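Long-range contacts in EXOU (PDB 4AKX), which probably hydrolyses phospholipids as a patatin-like cytotoxin of the Pseudomonas aeruginosa type III secretion system, and pairs with the chaperone SpcU: residues 48-53 with 470-475; 56-61 with 68-73; 89-94 with 425-430; 96-101 with 430-435. All blocks are in the same frame, centred on the assembly; numbering follows the deposited sequence.

Interaction 1 (48-53 with 470-475)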
loop_
_atom_site.group_PDB
_atom_site.type_symbol
_atom_site.label_atom_id
_atom_site.label_comp_id
_atom_site.label_asym_id
_atom_site.label_seq_id
_atom_site.Cartn_x
_atom_site.Cartn_y
_atom_site.Cartn_z
ATOM N N THR B 48 -30.429 -0.626 39.866
ATOM C CA THR B 48 -31.524 -0.624 38.881
ATOM C C THR B 48 -32.534 0.458 39.208
ATOM O O THR B 48 -33.191 0.394 40.223
ATOM C CB THR B 48 -32.294 -1.946 38.883
ATOM O OG1 THR B 48 -31.479 -2.978 38.323
ATOM C CG2 THR B 48 -33.536 -1.809 38.030
ATOM N N LEU B 49 -32.694 1.423 38.323
ATOM C CA LEU B 49 -33.547 2.578 38.579
ATOM C C LEU B 49 -35.040 2.312 38.311
ATOM O O LEU B 49 -35.917 3.034 38.817
ATOM C CB LEU B 49 -33.092 3.728 37.718
ATOM C CG LEU B 49 -31.637 4.102 37.940
ATOM C CD1 LEU B 49 -31.215 5.223 37.017
ATOM C CD2 LEU B 49 -31.441 4.523 39.379
ATOM N N THR B 50 -35.324 1.288 37.511
ATOM C CA THR B 50 -36.649 1.073 36.996
ATOM C C THR B 50 -36.609 -0.236 36.244
ATOM O O THR B 50 -35.860 -0.369 35.277
ATOM C CB THR B 50 -37.057 2.238 36.063
ATOM O OG1 THR B 50 -38.351 2.012 35.511
ATOM C CG2 THR B 50 -36.125 2.328 34.960
ATOM N N ASP B 51 -37.404 -1.207 36.703
ATOM C CA ASP B 51 -37.240 -2.617 36.300
ATOM C C ASP B 51 -37.853 -2.970 34.944
ATOM O O ASP B 51 -37.172 -2.876 33.915
ATOM C CB ASP B 51 -37.783 -3.555 37.352
ATOM C CG ASP B 51 -37.708 -4.992 36.925
ATOM O OD1 ASP B 51 -37.484 -5.269 35.732
ATOM O OD2 ASP B 51 -37.888 -5.863 37.787
ATOM N N SER B 52 -39.106 -3.430 34.938
ATOM C CA SER B 52 -39.807 -3.610 33.679
ATOM C C SER B 52 -40.987 -2.696 33.632
ATOM O O SER B 52 -42.068 -3.023 34.119
ATOM C CB SER B 52 -40.242 -5.049 33.478
ATOM O OG SER B 52 -39.417 -5.679 32.522
ATOM N N ALA B 53 -40.774 -1.517 33.073
ATOM C CA ALA B 53 -41.828 -0.525 33.012
ATOM C C ALA B 53 -42.550 -0.534 31.659
ATOM O O ALA B 53 -41.915 -0.400 30.600
ATOM C CB ALA B 53 -41.283 0.858 33.335
ATOM N N ALA B 470 -42.248 6.900 34.566
ATOM C CA ALA B 470 -42.756 7.841 35.557
ATOM C C ALA B 470 -43.733 7.211 36.544
ATOM O O ALA B 470 -43.564 7.381 37.758
ATOM C CB ALA B 470 -43.372 9.038 34.882
ATOM N N GLN B 471 -44.730 6.473 36.031
ATOM C CA GLN B 471 -45.698 5.709 36.883
ATOM C C GLN B 471 -44.965 4.875 37.918
ATOM O O GLN B 471 -45.359 4.817 39.079
ATOM C CB GLN B 471 -46.562 4.732 36.058
ATOM C CG GLN B 471 -47.493 5.354 35.029
ATOM C CD GLN B 471 -48.617 4.406 34.586
ATOM O OE1 GLN B 471 -49.144 3.617 35.382
ATOM N NE2 GLN B 471 -48.998 4.500 33.312
ATOM N N GLN B 472 -43.907 4.208 37.466
ATOM C CA GLN B 472 -43.265 3.178 38.241
ATOM C C GLN B 472 -42.287 3.797 39.225
ATOM O O GLN B 472 -42.308 3.461 40.410
ATOM C CB GLN B 472 -42.577 2.173 37.310
ATOM C CG GLN B 472 -41.633 1.204 38.001
ATOM C CD GLN B 472 -41.405 -0.066 37.211
ATOM O OE1 GLN B 472 -42.364 -0.741 36.797
ATOM N NE2 GLN B 472 -40.127 -0.422 37.022
ATOM N N ASN B 473 -41.461 4.723 38.747
ATOM C CA ASN B 473 -40.470 5.353 39.599
ATOM C C ASN B 473 -40.416 6.840 39.390
ATOM O O ASN B 473 -39.534 7.337 38.705
ATOM C CB ASN B 473 -39.085 4.747 39.359
ATOM C CG ASN B 473 -38.882 3.445 40.113
ATOM O OD1 ASN B 473 -38.070 3.368 41.050
ATOM N ND2 ASN B 473 -39.630 2.412 39.722
ATOM N N PRO B 474 -41.353 7.573 39.996
ATOM C CA PRO B 474 -41.466 9.006 39.702
ATOM C C PRO B 474 -40.272 9.848 40.193
ATOM O O PRO B 474 -40.096 10.977 39.742
ATOM C CB PRO B 474 -42.766 9.415 40.398
ATOM C CG PRO B 474 -42.946 8.419 41.477
ATOM C CD PRO B 474 -42.321 7.133 41.011
ATOM N N GLU B 475 -39.446 9.296 41.072
ATOM C CA GLU B 475 -38.351 10.060 41.655
ATOM C C GLU B 475 -37.297 10.292 40.602
ATOM O O GLU B 475 -36.641 11.315 40.578
ATOM C CB GLU B 475 -37.757 9.328 42.861
ATOM C CG GLU B 475 -37.511 7.838 42.640
ATOM C CD GLU B 475 -38.758 6.979 42.848
ATOM O OE1 GLU B 475 -39.828 7.529 43.190
ATOM O OE2 GLU B 475 -38.666 5.740 42.685
#

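Interaction 2 (56-61 with 68-73)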
loop_
_atom_site.group_PDB
_atom_site.type_symbol
_atom_site.label_atom_id
_atom_site.label_comp_id
_atom_site.label_asym_id
_atom_site.label_seq_id
_atom_site.Cartn_x
_atom_site.Cartn_y
_atom_site.Cartn_z
ATOM N N ARG B 56 -43.358 -1.956 26.739
ATOM C CA ARG B 56 -42.042 -2.167 26.130
ATOM C C ARG B 56 -40.940 -2.429 27.139
ATOM O O ARG B 56 -39.772 -2.361 26.806
ATOM C CB ARG B 56 -41.692 -1.021 25.166
ATOM C CG ARG B 56 -42.530 -1.082 23.897
ATOM C CD ARG B 56 -42.109 -0.099 22.839
ATOM N NE ARG B 56 -40.814 -0.457 22.283
ATOM C CZ ARG B 56 -40.130 0.315 21.441
ATOM N NH1 ARG B 56 -40.633 1.480 21.025
ATOM N NH2 ARG B 56 -38.943 -0.077 21.006
ATOM N N GLN B 57 -41.342 -2.724 28.374
ATOM C CA GLN B 57 -40.506 -3.371 29.397
ATOM C C GLN B 57 -39.235 -2.608 29.738
ATOM O O GLN B 57 -38.181 -3.215 29.994
ATOM C CB GLN B 57 -40.190 -4.810 29.016
ATOM C CG GLN B 57 -41.408 -5.716 29.042
ATOM C CD GLN B 57 -41.306 -6.849 28.040
ATOM O OE1 GLN B 57 -41.293 -6.631 26.824
ATOM N NE2 GLN B 57 -41.222 -8.069 28.544
ATOM N N ILE B 58 -39.341 -1.278 29.749
ATOM C CA ILE B 58 -38.178 -0.400 29.923
ATOM C C ILE B 58 -37.368 -0.778 31.194
ATOM O O ILE B 58 -37.884 -0.725 32.313
ATOM C CB ILE B 58 -38.593 1.105 30.006
ATOM C CG1 ILE B 58 -39.694 1.512 28.985
ATOM C CG2 ILE B 58 -37.385 1.991 29.864
ATOM C CD1 ILE B 58 -39.290 1.465 27.524
ATOM N N THR B 59 -36.106 -1.165 31.025
ATOM C CA THR B 59 -35.196 -1.270 32.181
ATOM C C THR B 59 -34.039 -0.281 32.138
ATOM O O THR B 59 -33.302 -0.235 31.160
ATOM C CB THR B 59 -34.605 -2.656 32.307
ATOM O OG1 THR B 59 -35.659 -3.586 32.512
ATOM C CG2 THR B 59 -33.686 -2.711 33.490
ATOM N N LEU B 60 -33.868 0.479 33.217
ATOM C CA LEU B 60 -32.733 1.373 33.339
ATOM C C LEU B 60 -31.726 0.923 34.422
ATOM O O LEU B 60 -32.079 0.772 35.609
ATOM C CB LEU B 60 -33.210 2.798 33.600
ATOM C CG LEU B 60 -34.033 3.457 32.498
ATOM C CD1 LEU B 60 -34.695 4.741 32.998
ATOM C CD2 LEU B 60 -33.169 3.723 31.261
ATOM N N ARG B 61 -30.487 0.682 34.014
ATOM C CA ARG B 61 -29.451 0.378 34.974
ATOM C C ARG B 61 -28.520 1.552 34.996
ATOM O O ARG B 61 -28.252 2.146 33.959
ATOM C CB ARG B 61 -28.660 -0.854 34.558
ATOM C CG ARG B 61 -29.399 -2.146 34.735
ATOM C CD ARG B 61 -28.619 -3.322 34.181
ATOM N NE ARG B 61 -29.232 -4.547 34.692
ATOM C CZ ARG B 61 -30.356 -5.090 34.218
ATOM N NH1 ARG B 61 -30.973 -4.559 33.158
ATOM N NH2 ARG B 61 -30.848 -6.189 34.788
ATOM N N THR B 68 -25.673 5.264 32.066
ATOM C CA THR B 68 -26.949 4.607 32.187
ATOM C C THR B 68 -27.215 3.678 31.049
ATOM O O THR B 68 -27.118 4.067 29.909
ATOM C CB THR B 68 -28.035 5.627 32.168
ATOM O OG1 THR B 68 -27.790 6.526 33.242
ATOM C CG2 THR B 68 -29.395 4.943 32.341
ATOM N N GLU B 69 -27.565 2.447 31.372
ATOM C CA GLU B 69 -27.875 1.459 30.381
ATOM C C GLU B 69 -29.390 1.231 30.305
ATOM O O GLU B 69 -30.058 0.946 31.327
ATOM C CB GLU B 69 -27.146 0.157 30.687
ATOM C CG GLU B 69 -27.683 -1.024 29.884
ATOM C CD GLU B 69 -26.840 -2.294 30.015
ATOM O OE1 GLU B 69 -26.163 -2.474 31.067
ATOM O OE2 GLU B 69 -26.870 -3.121 29.055
ATOM N N LEU B 70 -29.918 1.354 29.083
ATOM C CA LEU B 70 -31.318 1.077 28.787
ATOM C C LEU B 70 -31.523 -0.290 28.134
ATOM O O LEU B 70 -30.809 -0.659 27.206
ATOM C CB LEU B 70 -31.859 2.165 27.891
ATOM C CG LEU B 70 -33.239 2.002 27.280
ATOM C CD1 LEU B 70 -34.258 2.002 28.395
ATOM C CD2 LEU B 70 -33.514 3.160 26.332
ATOM N N GLN B 71 -32.485 -1.050 28.643
ATOM C CA GLN B 71 -32.900 -2.298 28.001
ATOM C C GLN B 71 -34.410 -2.291 27.776
ATOM O O GLN B 71 -35.180 -1.847 28.637
ATOM C CB GLN B 71 -32.501 -3.495 28.841
ATOM C CG GLN B 71 -32.442 -4.793 28.069
ATOM C CD GLN B 71 -32.660 -6.006 28.955
ATOM O OE1 GLN B 71 -32.259 -6.030 30.122
ATOM N NE2 GLN B 71 -33.295 -7.023 28.403
ATOM N N LEU B 72 -34.838 -2.767 26.616
ATOM C CA LEU B 72 -36.189 -2.493 26.168
ATOM C C LEU B 72 -36.571 -3.548 25.153
ATOM O O LEU B 72 -35.719 -4.046 24.425
ATOM C CB LEU B 72 -36.247 -1.085 25.591
ATOM C CG LEU B 72 -37.258 -0.546 24.584
ATOM C CD1 LEU B 72 -37.155 0.978 24.501
ATOM C CD2 LEU B 72 -37.026 -1.135 23.203
ATOM N N SER B 73 -37.845 -3.928 25.155
ATOM C CA SER B 73 -38.354 -4.951 24.251
ATOM C C SER B 73 -38.211 -4.510 22.804
ATOM O O SER B 73 -38.409 -3.332 22.483
ATOM C CB SER B 73 -39.825 -5.239 24.551
ATOM O OG SER B 73 -40.631 -4.118 24.213
#

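Interaction 3 (89-94 with 425-430)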
loop_
_atom_site.group_PDB
_atom_site.type_symbol
_atom_site.label_atom_id
_atom_site.label_comp_id
_atom_site.label_asym_id
_atom_site.label_seq_id
_atom_site.Cartn_x
_atom_site.Cartn_y
_atom_site.Cartn_z
ATOM N N GLY B 89 -43.761 -18.595 -4.507
ATOM C CA GLY B 89 -44.712 -17.820 -3.708
ATOM C C GLY B 89 -46.015 -18.535 -3.371
ATOM O O GLY B 89 -47.041 -17.890 -3.099
ATOM N N ALA B 90 -45.973 -19.868 -3.400
ATOM C CA ALA B 90 -47.067 -20.701 -2.903
ATOM C C ALA B 90 -46.809 -21.113 -1.455
ATOM O O ALA B 90 -47.660 -21.739 -0.816
ATOM C CB ALA B 90 -47.237 -21.927 -3.780
ATOM N N ALA B 91 -45.620 -20.769 -0.954
ATOM C CA ALA B 91 -45.279 -20.952 0.456
ATOM C C ALA B 91 -45.801 -19.781 1.279
ATOM O O ALA B 91 -46.155 -19.939 2.455
ATOM C CB ALA B 91 -43.776 -21.088 0.618
ATOM N N TYR B 92 -45.898 -18.624 0.617
ATOM C CA TYR B 92 -46.212 -17.333 1.247
ATOM C C TYR B 92 -47.393 -17.334 2.236
ATOM O O TYR B 92 -47.332 -16.654 3.262
ATOM C CB TYR B 92 -46.438 -16.260 0.182
ATOM C CG TYR B 92 -45.176 -15.609 -0.362
ATOM C CD1 TYR B 92 -44.088 -15.324 0.467
ATOM C CD2 TYR B 92 -45.095 -15.222 -1.701
ATOM C CE1 TYR B 92 -42.940 -14.709 -0.031
ATOM C CE2 TYR B 92 -43.960 -14.601 -2.206
ATOM C CZ TYR B 92 -42.884 -14.348 -1.368
ATOM O OH TYR B 92 -41.759 -13.743 -1.876
ATOM N N PRO B 93 -48.479 -18.077 1.924
ATOM C CA PRO B 93 -49.619 -18.116 2.851
ATOM C C PRO B 93 -49.332 -18.856 4.160
ATOM O O PRO B 93 -50.117 -18.742 5.110
ATOM C CB PRO B 93 -50.703 -18.852 2.055
ATOM C CG PRO B 93 -50.300 -18.699 0.633
ATOM C CD PRO B 93 -48.804 -18.716 0.638
ATOM N N GLY B 94 -48.234 -19.617 4.205
ATOM C CA GLY B 94 -47.739 -20.163 5.468
ATOM C C GLY B 94 -47.587 -19.066 6.514
ATOM O O GLY B 94 -48.219 -19.103 7.580
ATOM N N ALA B 425 -48.793 -27.303 0.090
ATOM C CA ALA B 425 -49.275 -27.351 1.475
ATOM C C ALA B 425 -48.102 -27.503 2.460
ATOM O O ALA B 425 -47.917 -26.661 3.347
ATOM C CB ALA B 425 -50.293 -28.477 1.656
ATOM N N HIS B 426 -47.309 -28.567 2.283
ATOM C CA HIS B 426 -46.061 -28.776 3.036
ATOM C C HIS B 426 -45.328 -27.482 3.280
ATOM O O HIS B 426 -44.906 -27.192 4.402
ATOM C CB HIS B 426 -45.164 -29.734 2.275
ATOM C CG HIS B 426 -43.910 -30.115 3.014
ATOM N ND1 HIS B 426 -42.682 -29.955 2.484
ATOM C CD2 HIS B 426 -43.723 -30.689 4.273
ATOM C CE1 HIS B 426 -41.761 -30.416 3.347
ATOM N NE2 HIS B 426 -42.397 -30.856 4.445
ATOM N N LEU B 427 -45.190 -26.692 2.219
ATOM C CA LEU B 427 -44.511 -25.413 2.275
ATOM C C LEU B 427 -45.287 -24.371 3.077
ATOM O O LEU B 427 -44.689 -23.536 3.755
ATOM C CB LEU B 427 -44.215 -24.911 0.864
ATOM C CG LEU B 427 -42.882 -25.413 0.272
ATOM C CD1 LEU B 427 -42.575 -26.892 0.569
ATOM C CD2 LEU B 427 -42.805 -25.112 -1.222
ATOM N N GLN B 428 -46.613 -24.435 3.026
ATOM C CA GLN B 428 -47.440 -23.567 3.862
ATOM C C GLN B 428 -47.480 -24.053 5.321
ATOM O O GLN B 428 -48.119 -23.425 6.169
ATOM C CB GLN B 428 -48.862 -23.448 3.296
ATOM C CG GLN B 428 -48.971 -22.687 1.981
ATOM C CD GLN B 428 -50.295 -22.932 1.254
ATOM O OE1 GLN B 428 -51.097 -23.776 1.660
ATOM N NE2 GLN B 428 -50.517 -22.199 0.166
ATOM N N GLU B 429 -46.804 -25.171 5.605
ATOM C CA GLU B 429 -46.658 -25.677 6.983
ATOM C C GLU B 429 -45.261 -25.400 7.572
ATOM O O GLU B 429 -45.141 -24.935 8.712
ATOM C CB GLU B 429 -46.963 -27.176 7.054
ATOM C CG GLU B 429 -47.085 -27.720 8.477
ATOM C CD GLU B 429 -46.435 -29.101 8.651
ATOM O OE1 GLU B 429 -45.847 -29.661 7.655
ATOM O OE2 GLU B 429 -46.508 -29.629 9.792
ATOM N N ARG B 430 -44.216 -25.710 6.800
ATOM C CA ARG B 430 -42.840 -25.359 7.168
ATOM C C ARG B 430 -42.726 -23.871 7.524
ATOM O O ARG B 430 -42.137 -23.513 8.547
ATOM C CB ARG B 430 -41.866 -25.714 6.034
ATOM C CG ARG B 430 -41.680 -27.213 5.800
ATOM C CD ARG B 430 -40.935 -27.493 4.493
ATOM N NE ARG B 430 -39.483 -27.619 4.680
ATOM C CZ ARG B 430 -38.774 -28.731 4.454
ATOM N NH1 ARG B 430 -39.358 -29.840 4.013
ATOM N NH2 ARG B 430 -37.464 -28.728 4.659
#

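Interaction 4 (96-101 with 430-435)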
loop_
_atom_site.group_PDB
_atom_site.type_symbol
_atom_site.label_atom_id
_atom_site.label_comp_id
_atom_site.label_asym_id
_atom_site.label_seq_id
_atom_site.Cartn_x
_atom_site.Cartn_y
_atom_site.Cartn_z
HETATM N N MSE B 96 -48.711 -16.003 6.307
HETATM C CA MSE B 96 -49.888 -15.150 6.429
HETATM C C MSE B 96 -50.750 -15.691 7.524
HETATM O O MSE B 96 -51.250 -14.941 8.363
HETATM C CB MSE B 96 -50.650 -15.064 5.109
HETATM C CG MSE B 96 -49.811 -14.528 3.935
HETATM SE SE MSE B 96 -48.445 -13.175 4.432
HETATM C CE MSE B 96 -47.082 -13.586 3.061
ATOM N N LEU B 97 -50.888 -17.012 7.547
ATOM C CA LEU B 97 -51.589 -17.711 8.622
ATOM C C LEU B 97 -50.890 -17.525 9.969
ATOM O O LEU B 97 -51.497 -17.029 10.916
ATOM C CB LEU B 97 -51.725 -19.199 8.294
ATOM C CG LEU B 97 -52.663 -19.567 7.147
ATOM C CD1 LEU B 97 -52.243 -20.891 6.529
ATOM C CD2 LEU B 97 -54.101 -19.623 7.642
ATOM N N ALA B 98 -49.611 -17.908 10.037
ATOM C CA ALA B 98 -48.770 -17.649 11.216
ATOM C C ALA B 98 -48.944 -16.240 11.823
ATOM O O ALA B 98 -48.849 -16.072 13.040
ATOM C CB ALA B 98 -47.307 -17.918 10.896
ATOM N N LEU B 99 -49.222 -15.246 10.978
ATOM C CA LEU B 99 -49.406 -13.873 11.443
ATOM C C LEU B 99 -50.741 -13.650 12.143
ATOM O O LEU B 99 -50.774 -13.152 13.268
ATOM C CB LEU B 99 -49.205 -12.865 10.303
ATOM C CG LEU B 99 -47.733 -12.515 9.976
ATOM C CD1 LEU B 99 -47.602 -11.905 8.586
ATOM C CD2 LEU B 99 -47.070 -11.629 11.032
ATOM N N GLU B 100 -51.841 -14.011 11.485
ATOM C CA GLU B 100 -53.152 -13.905 12.123
ATOM C C GLU B 100 -53.341 -14.952 13.223
ATOM O O GLU B 100 -54.111 -14.736 14.161
ATOM C CB GLU B 100 -54.296 -13.983 11.099
ATOM C CG GLU B 100 -54.588 -12.677 10.345
ATOM C CD GLU B 100 -55.609 -11.753 11.030
ATOM O OE1 GLU B 100 -56.648 -12.247 11.532
ATOM O OE2 GLU B 100 -55.386 -10.517 11.027
ATOM N N GLU B 101 -52.641 -16.082 13.109
ATOM C CA GLU B 101 -52.721 -17.135 14.122
ATOM C C GLU B 101 -52.239 -16.605 15.469
ATOM O O GLU B 101 -52.919 -16.757 16.486
ATOM C CB GLU B 101 -51.914 -18.370 13.706
ATOM C CG GLU B 101 -51.918 -19.495 14.736
ATOM C CD GLU B 101 -51.733 -20.877 14.117
ATOM O OE1 GLU B 101 -51.033 -20.990 13.080
ATOM O OE2 GLU B 101 -52.287 -21.857 14.673
ATOM N N ARG B 430 -44.216 -25.710 6.800
ATOM C CA ARG B 430 -42.840 -25.359 7.168
ATOM C C ARG B 430 -42.726 -23.871 7.524
ATOM O O ARG B 430 -42.137 -23.513 8.547
ATOM C CB ARG B 430 -41.866 -25.714 6.034
ATOM C CG ARG B 430 -41.680 -27.213 5.800
ATOM C CD ARG B 430 -40.935 -27.493 4.493
ATOM N NE ARG B 430 -39.483 -27.619 4.680
ATOM C CZ ARG B 430 -38.774 -28.731 4.454
ATOM N NH1 ARG B 430 -39.358 -29.840 4.013
ATOM N NH2 ARG B 430 -37.464 -28.728 4.659
ATOM N N LEU B 431 -43.317 -23.018 6.685
ATOM C CA LEU B 431 -43.323 -21.574 6.905
ATOM C C LEU B 431 -44.144 -21.202 8.123
ATOM O O LEU B 431 -43.647 -20.563 9.041
ATOM C CB LEU B 431 -43.869 -20.838 5.687
ATOM C CG LEU B 431 -43.523 -19.348 5.686
ATOM C CD1 LEU B 431 -42.043 -19.162 6.000
ATOM C CD2 LEU B 431 -43.878 -18.702 4.353
ATOM N N GLN B 432 -45.410 -21.586 8.119
ATOM C CA GLN B 432 -46.236 -21.435 9.291
ATOM C C GLN B 432 -45.393 -21.624 10.551
ATOM O O GLN B 432 -45.379 -20.754 11.417
ATOM C CB GLN B 432 -47.382 -22.445 9.248
ATOM C CG GLN B 432 -48.289 -22.454 10.466
ATOM C CD GLN B 432 -49.246 -21.290 10.479
ATOM O OE1 GLN B 432 -49.923 -21.030 9.493
ATOM N NE2 GLN B 432 -49.302 -20.576 11.599
ATOM N N GLU B 433 -44.649 -22.736 10.617
ATOM C CA GLU B 433 -43.987 -23.177 11.861
ATOM C C GLU B 433 -42.737 -22.370 12.219
ATOM O O GLU B 433 -42.548 -22.024 13.380
ATOM C CB GLU B 433 -43.697 -24.697 11.843
ATOM C CG GLU B 433 -43.359 -25.319 13.205
ATOM C CD GLU B 433 -43.572 -26.843 13.265
ATOM O OE1 GLU B 433 -44.495 -27.352 12.582
ATOM O OE2 GLU B 433 -42.835 -27.539 14.024
ATOM N N ARG B 434 -41.897 -22.055 11.236
ATOM C CA ARG B 434 -40.732 -21.181 11.495
ATOM C C ARG B 434 -41.152 -19.755 11.869
ATOM O O ARG B 434 -40.644 -19.178 12.829
ATOM C CB ARG B 434 -39.771 -21.126 10.298
ATOM C CG ARG B 434 -39.277 -22.459 9.793
ATOM C CD ARG B 434 -38.993 -23.424 10.922
ATOM N NE ARG B 434 -38.971 -24.793 10.412
ATOM C CZ ARG B 434 -38.488 -25.843 11.076
ATOM N NH1 ARG B 434 -37.979 -25.694 12.297
ATOM N NH2 ARG B 434 -38.500 -27.046 10.512
ATOM N N VAL B 435 -42.067 -19.194 11.080
ATOM C CA VAL B 435 -42.649 -17.876 11.342
ATOM C C VAL B 435 -43.507 -17.923 12.603
ATOM O O VAL B 435 -44.140 -16.948 12.973
ATOM C CB VAL B 435 -43.513 -17.411 10.154
ATOM C CG1 VAL B 435 -44.012 -16.002 10.371
ATOM C CG2 VAL B 435 -42.718 -17.475 8.869
#

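Interaction 1 (48-53 with 470-475)
Leu-49 O sits against the side-chain amide of Asn-473, 3.3 Å from Asn-473 CG and 3.1 Å from Asn-473 OD1; as built, that last pair is acceptor against acceptor and not a bond. The beta carbon takes part as well, Asn-473 CB lying 3.6 Å from Leu-49 O. Asn-473 is the first residue to leave helical geometry after helix 463-472, and its CG stands anti to the carbonyl carbon, beside the backbone N (chi1 -82°).

Gln-472, one residue earlier, provides the second point of contact. With CG anti to the backbone N (chi1 168°), its chain runs out extended toward residues 50-53. There the amide as a whole, its orientation uncertain, is set against Asp-51 N and Thr-50 OG1. The amide carbon Gln-472 CD meets an apolar neighbour, Ala-53 CB, at 4.0 Å, while the Thr-50 side chain lies obliquely to the glutamine.

Thr-50 is also paired through its backbone with Leu-60, and Leu-49 touches Ile-476 of helix 474-502. The turning chain thus joins the antiparallel sheet that includes strands 50-53 and 58-63 to the helices of the middle helical domain. With 208 Å² buried and two amides bordering backbone polar atoms, the chemistry implies a small polar junction whose bonding pattern depends on how those amides are turned.

Interaction 2 (56-61 with 68-73)
The guanidinium of Arg-56 has Leu-72 CD1 over one face, 4.0 Å above the plane and displaced toward the rim, and Ser-73 O in its plane at the edge, 3.6 Å from Arg-56 NH2. A bend at chi3 (69°) turns the group back over this strand end. The Arg-61 and Gln-71 side chains instead lie side by side, guanidinium and amide planes 28° apart; Gln-71 NE2 finds its hydrogen-bond partner in Ser-446 OG.

Between these arginines the backbones pair. Thr-59 and Gln-71 exchange two hydrogen bonds, Thr-59 N to Gln-71 O 2.7 Å and Gln-71 N to Thr-59 O 2.8 Å, and Arg-61 and Glu-69 do likewise. Beyond them Ser-73 N donates to Arg-56 O at 3.0 Å from above the carbonyl plane. Leu-60 and Leu-70 form the non-hydrogen-bonded pair, their side chains on the face opposite Thr-59 and Gln-71. Leu-70 CD1 touches both Ile-58 CG2 and Leu-60 CD2 at 3.5 Å, and Ile-58 and Leu-72 reach Val-469 and Met-465 of helix 463-472. Gln-57 and Ile-58, both facing Ala-53, form a G1 bulge. Strands running at 161° in this register make an antiparallel beta hairpin, here extended by strands 50-53 and 446-451.

Interaction 3 (89-94 with 425-430)
Ala-90 offers its carbonyl oxygen to the side-chain amide of Gln-428: NE2 stands 3.1 Å from Ala-90 O, but the angle of 132° at the hydrogen makes this a weak bond. The glutamine gets there with CG beside its own backbone N (chi1 -69°) and an extended chain, which also lays Gln-428 CG against Ala-90 O at 3.2 Å. Next, the methyl of Ala-91 passes beside helix 423-441, Ala-91 CB standing 3.9 Å from Leu-427 CB. Within its own segment, Ala-91 O accepts a backbone bond from Gly-94 N at 2.7 Å.

This part of the chain follows strand 77-82 and continues from the glycine-rich sequence ending at Gly-89, which in patatin-like phospholipases probably shapes the oxyanion hole. Tyr-92 points away from helix 423-441, toward Phe-349. Pro-93, in helix 93-102, follows, its ring lying obliquely to the Gln-428 side chain with Pro-93 CG 3.5 Å from Gln-428 NE2; Phe-133 and Ser-137 of helix 130-137 touch the same proline. At Gly-94 the backbones themselves meet. Its alpha carbon, carrying no side chain, lies 3.8 Å from Gln-428 CA and makes a CA-H...O contact of 3.4 Å with Gln-428 O.

Interaction 4 (96-101 with 430-435)
Gln-432 lays its side chain across Ala-98, covering the alanine from one side while its backbone carbonyl also comes close: Ala-98 CB stands 3.5 Å from Gln-432 O, and the two alpha carbons, Ala-98 CA and Gln-432 CA, are 4.9 Å apart. A bend at chi2 (76°) folds the glutamine over the neighbouring helix and brings its amide over the Ala-98 backbone, although the exact placing of that amide is doubtful.

The helices 96-101 and 430-435 cross at -42° with their axes 8.3 Å apart, a close approach that goes with the small Ala-98 at the crossing. In the fold, helix 93-102 belongs to the patatin-like alpha/beta unit and helix 423-441 comes from more than three hundred residues further along, packing on strand 343-348 of the mixed sheet through Leu-431 and Val-435. Val-435 also reaches the alanine: its CG1, the branch anti to the backbone N, touches Ala-98 CB at 3.8 Å. That apolar pair is the sound side-chain contact here and lies on the buried side.

At the Leu-97 and Glu-101 edge the model is doubtful, since both residues approach the amide more closely than real atoms would. Leu-97 and Glu-101 each cross the Gln-432 side chain at about a right angle, and the planes of the Glu-101 carboxylate and the Gln-432 amide are 72° apart.

How the interactions relate
Interactions 3 and 4 bind the same two helices, 93-102 and 423-441, with centres 9 Å apart; interaction 3 is buried and mixes alanine packing, bare glycine backbone and one weak amide bond, whereas interaction 4 is partly open and relies on alanine against valine. Leu-431 bridges them, its CD2 reaching Ala-91 O. Interactions 1 and 2 lie well away from that pair and belong to a separate antiparallel sheet, touching where Ala-53 O probably accepts from Ile-58 N. Interaction 2 is regular backbone pairing with one leucine-rich, helix-covered face; interaction 1, at the sheet's corner, is smaller, polar and less well defined, though both meet helix 463-472.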